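Local coordinates for ABC transporter, periplasmic substrate-binding protein (Vibrio cholerae O1 biovar eltor, PDB 1TWY) that probably binds phosphate in the periplasm and delivers it to an ABC-type importer in the inner membrane, at residues A[141-149]-A[193-203]. Numbering follows the deposited sequence.
Sequences DQKIAVVTR and LVNHNTQAVGF
A145 and V147 pair with the backbone of Q199–V201 through three hydrogen bonds that define a parallel strand pair: A145 N gives to Q199 O, A145 O takes V201 N (3.0 Å), and V147 N gives to V201 O (2.9 Å). The last two lie almost on the line of their C=O bonds, whereas A145 N stands well above the carbonyl plane of Q199, whose O also receives W134 NE1. The two strand axes approach to 4.9 Å at 23°.

Packing is close on both faces. On one, V147 meets helix 187-196 and the strand after it, CG1 touching L193 CD2 at 3.8 Å and CG2 reaching A200 CB. On the other, I144 CG2 rests against V201 CG1 (3.9 Å); both side chains also touch W134, and I144 touches I126 of helix 120-128. Further along, T148 OG1 lies at the edge of the F203 ring, near its plane, 3.4 Å from CZ; that ring also stacks on F159.

The solvent side, at Q142, T198 and Q199, is looser. Extended from a CG anti to the backbone N (chi1 177°), Q142 crosses Q199 at about a right angle, and its NE2 donates in the amide plane to OG1 of the exposed T198 (3.1 Å, 168°). At the far end of the strand pair, a water accepts from the partly exposed R149 through NH1 and donates to F203 O.

Helix 187-196 makes a beta-alpha-beta crossover from strand 182-184 to strand 200-205, with 145-149 between the two and parallel to both, the alpha/beta build of a periplasmic binding protein lobe.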
loop_
_atom_site.group_PDB
_atom_site.type_symbol
_atom_site.label_atom_id
_atom_site.label_comp_id
_atom_site.label_asym_id
_atom_site.label_seq_id
_atom_site.Cartn_x
_atom_site.Cartn_y
_atom_site.Cartn_z
ATOM N N ASP A 141 7.087 25.782 -17.380
ATOM C CA ASP A 141 6.329 25.518 -18.577
ATOM C C ASP A 141 6.797 24.288 -19.365
ATOM O O ASP A 141 7.697 24.274 -20.235
ATOM C CB ASP A 141 6.333 26.815 -19.455
ATOM C CG ASP A 141 5.545 26.647 -20.728
ATOM O OD1 ASP A 141 4.841 25.655 -21.001
ATOM O OD2 ASP A 141 5.570 27.526 -21.588
ATOM N N GLN A 142 6.165 23.173 -19.070
ATOM C CA GLN A 142 6.591 21.904 -19.635
ATOM C C GLN A 142 5.451 20.895 -19.409
ATOM O O GLN A 142 4.883 20.864 -18.363
ATOM C CB GLN A 142 7.844 21.447 -18.929
ATOM C CG GLN A 142 8.352 20.081 -19.381
ATOM C CD GLN A 142 9.628 19.611 -18.637
ATOM O OE1 GLN A 142 9.847 19.943 -17.480
ATOM N NE2 GLN A 142 10.466 18.945 -19.344
ATOM N N LYS A 143 5.149 20.158 -20.457
ATOM C CA LYS A 143 4.156 19.121 -20.507
ATOM C C LYS A 143 4.528 18.054 -19.479
ATOM O O LYS A 143 5.693 17.554 -19.421
ATOM C CB LYS A 143 3.999 18.510 -21.878
ATOM C CG LYS A 143 2.875 17.494 -22.029
ATOM C CD LYS A 143 2.663 17.077 -23.496
ATOM C CE LYS A 143 1.566 16.016 -23.577
ATOM N NZ LYS A 143 0.363 16.299 -22.695
ATOM N N ILE A 144 3.527 17.698 -18.695
ATOM C CA ILE A 144 3.675 16.597 -17.690
ATOM C C ILE A 144 3.739 15.204 -18.318
ATOM O O ILE A 144 2.925 14.835 -19.182
ATOM C CB ILE A 144 2.568 16.703 -16.611
ATOM C CG1 ILE A 144 2.617 18.037 -15.899
ATOM C CG2 ILE A 144 2.822 15.506 -15.636
ATOM C CD1 ILE A 144 1.493 18.218 -15.018
ATOM N N ALA A 145 4.726 14.388 -17.918
ATOM C CA ALA A 145 4.663 12.923 -18.283
ATOM C C ALA A 145 4.199 12.204 -16.983
ATOM O O ALA A 145 4.885 12.308 -15.941
ATOM C CB ALA A 145 5.999 12.350 -18.736
ATOM N N VAL A 146 3.027 11.658 -17.014
ATOM C CA VAL A 146 2.438 10.957 -15.853
ATOM C C VAL A 146 2.916 9.561 -15.950
ATOM O O VAL A 146 2.712 8.914 -16.891
ATOM C CB VAL A 146 0.923 10.930 -16.018
ATOM C CG1 VAL A 146 0.225 10.242 -14.844
ATOM C CG2 VAL A 146 0.409 12.367 -16.074
ATOM N N VAL A 147 3.472 9.024 -14.867
ATOM C CA VAL A 147 3.988 7.658 -14.766
ATOM C C VAL A 147 3.223 6.898 -13.676
ATOM O O VAL A 147 2.948 7.398 -12.597
ATOM C CB VAL A 147 5.425 7.646 -14.490
ATOM C CG1 VAL A 147 5.942 6.164 -14.762
ATOM C CG2 VAL A 147 6.182 8.651 -15.273
ATOM N N THR A 148 2.864 5.639 -14.006
ATOM C CA THR A 148 2.142 4.776 -13.204
ATOM C C THR A 148 2.790 3.372 -13.174
ATOM O O THR A 148 3.824 3.184 -13.847
ATOM C CB THR A 148 0.656 4.818 -13.514
ATOM O OG1 THR A 148 -0.026 4.080 -12.473
ATOM C CG2 THR A 148 0.317 4.141 -14.857
ATOM N N ARG A 149 2.215 2.421 -12.540
ATOM C CA ARG A 149 2.697 1.055 -12.473
ATOM C C ARG A 149 1.756 0.157 -13.315
ATOM O O ARG A 149 0.710 0.601 -13.837
ATOM C CB ARG A 149 2.773 0.659 -10.996
ATOM C CG ARG A 149 3.911 1.238 -10.225
ATOM C CD ARG A 149 5.303 0.680 -10.650
ATOM N NE ARG A 149 5.329 -0.715 -10.420
ATOM C CZ ARG A 149 5.446 -1.282 -9.239
ATOM N NH1 ARG A 149 5.773 -0.539 -8.166
ATOM N NH2 ARG A 149 5.373 -2.598 -9.125
ATOM N N LEU A 193 13.237 6.259 -14.283
ATOM C CA LEU A 193 12.485 7.092 -15.236
ATOM C C LEU A 193 12.356 8.491 -14.812
ATOM O O LEU A 193 12.654 9.461 -15.569
ATOM C CB LEU A 193 11.142 6.436 -15.596
ATOM C CG LEU A 193 10.460 6.955 -16.834
ATOM C CD1 LEU A 193 11.198 6.611 -18.131
ATOM C CD2 LEU A 193 9.067 6.457 -16.892
ATOM N N VAL A 194 11.964 8.728 -13.558
ATOM C CA VAL A 194 11.838 10.059 -13.005
ATOM C C VAL A 194 13.177 10.786 -13.050
ATOM O O VAL A 194 13.290 11.943 -13.348
ATOM C CB VAL A 194 11.110 10.071 -11.645
ATOM C CG1 VAL A 194 11.141 11.387 -10.952
ATOM C CG2 VAL A 194 9.683 9.662 -11.785
ATOM N N ASN A 195 14.251 10.099 -12.568
ATOM C CA ASN A 195 15.619 10.630 -12.547
ATOM C C ASN A 195 16.161 11.149 -13.851
ATOM O O ASN A 195 16.874 12.076 -13.923
ATOM C CB ASN A 195 16.558 9.547 -11.964
ATOM C CG ASN A 195 17.975 9.965 -12.034
ATOM O OD1 ASN A 195 18.616 9.735 -13.007
ATOM N ND2 ASN A 195 18.478 10.613 -10.978
ATOM N N HIS A 196 15.657 10.575 -14.913
ATOM C CA HIS A 196 16.102 10.889 -16.273
ATOM C C HIS A 196 15.171 11.761 -17.111
ATOM O O HIS A 196 15.540 12.079 -18.242
ATOM C CB HIS A 196 16.372 9.604 -17.024
ATOM C CG HIS A 196 17.686 9.009 -16.745
ATOM N ND1 HIS A 196 17.884 7.664 -16.717
ATOM C CD2 HIS A 196 18.895 9.560 -16.502
ATOM C CE1 HIS A 196 19.159 7.402 -16.483
ATOM N NE2 HIS A 196 19.794 8.524 -16.380
ATOM N N ASN A 197 14.050 12.185 -16.512
ATOM C CA ASN A 197 13.053 12.989 -17.217
ATOM C C ASN A 197 12.543 14.067 -16.350
ATOM O O ASN A 197 11.696 13.847 -15.498
ATOM C CB ASN A 197 11.948 12.067 -17.808
ATOM C CG ASN A 197 12.458 11.086 -18.756
ATOM O OD1 ASN A 197 12.617 11.436 -19.952
ATOM N ND2 ASN A 197 12.762 9.856 -18.285
ATOM N N THR A 198 12.994 15.287 -16.599
ATOM C CA THR A 198 12.578 16.508 -15.891
ATOM C C THR A 198 11.040 16.686 -15.797
ATOM O O THR A 198 10.543 17.233 -14.851
ATOM C CB THR A 198 13.169 17.781 -16.529
ATOM O OG1 THR A 198 12.923 17.830 -17.906
ATOM C CG2 THR A 198 14.712 17.788 -16.438
ATOM N N GLN A 199 10.334 16.163 -16.823
ATOM C CA GLN A 199 8.885 16.308 -16.928
ATOM C C GLN A 199 8.075 15.305 -16.120
ATOM O O GLN A 199 6.883 15.451 -16.046
ATOM C CB GLN A 199 8.443 16.191 -18.386
ATOM C CG GLN A 199 8.549 14.806 -19.111
ATOM C CD GLN A 199 9.835 14.520 -19.863
ATOM O OE1 GLN A 199 10.872 14.977 -19.421
ATOM N NE2 GLN A 199 9.789 13.777 -20.975
ATOM N N ALA A 200 8.698 14.243 -15.567
ATOM C CA ALA A 200 7.919 13.150 -15.067
ATOM C C ALA A 200 7.502 13.291 -13.600
ATOM O O ALA A 200 8.117 13.958 -12.784
ATOM C CB ALA A 200 8.795 11.810 -15.196
ATOM N N VAL A 201 6.351 12.695 -13.311
ATOM C CA VAL A 201 5.865 12.472 -11.969
ATOM C C VAL A 201 5.438 11.092 -11.826
ATOM O O VAL A 201 4.912 10.401 -12.754
ATOM C CB VAL A 201 4.656 13.378 -11.571
ATOM C CG1 VAL A 201 3.504 13.285 -12.517
ATOM C CG2 VAL A 201 4.265 13.284 -10.074
ATOM N N GLY A 202 5.720 10.581 -10.628
ATOM C CA GLY A 202 5.330 9.236 -10.340
ATOM C C GLY A 202 5.162 9.010 -8.843
ATOM O O GLY A 202 5.153 9.943 -8.072
ATOM N N PHE A 203 4.922 7.756 -8.492
ATOM C CA PHE A 203 4.699 7.316 -7.064
ATOM C C PHE A 203 5.530 6.058 -6.841
ATOM O O PHE A 203 5.692 5.204 -7.736
ATOM C CB PHE A 203 3.254 7.138 -6.704
ATOM C CG PHE A 203 2.505 6.200 -7.543
ATOM C CD1 PHE A 203 1.904 6.621 -8.723
ATOM C CD2 PHE A 203 2.453 4.851 -7.229
ATOM C CE1 PHE A 203 1.280 5.748 -9.572
ATOM C CE2 PHE A 203 1.807 3.960 -8.120
ATOM C CZ PHE A 203 1.192 4.448 -9.275
HETATM O O HOH W 1 6.328 2.416 -7.933
#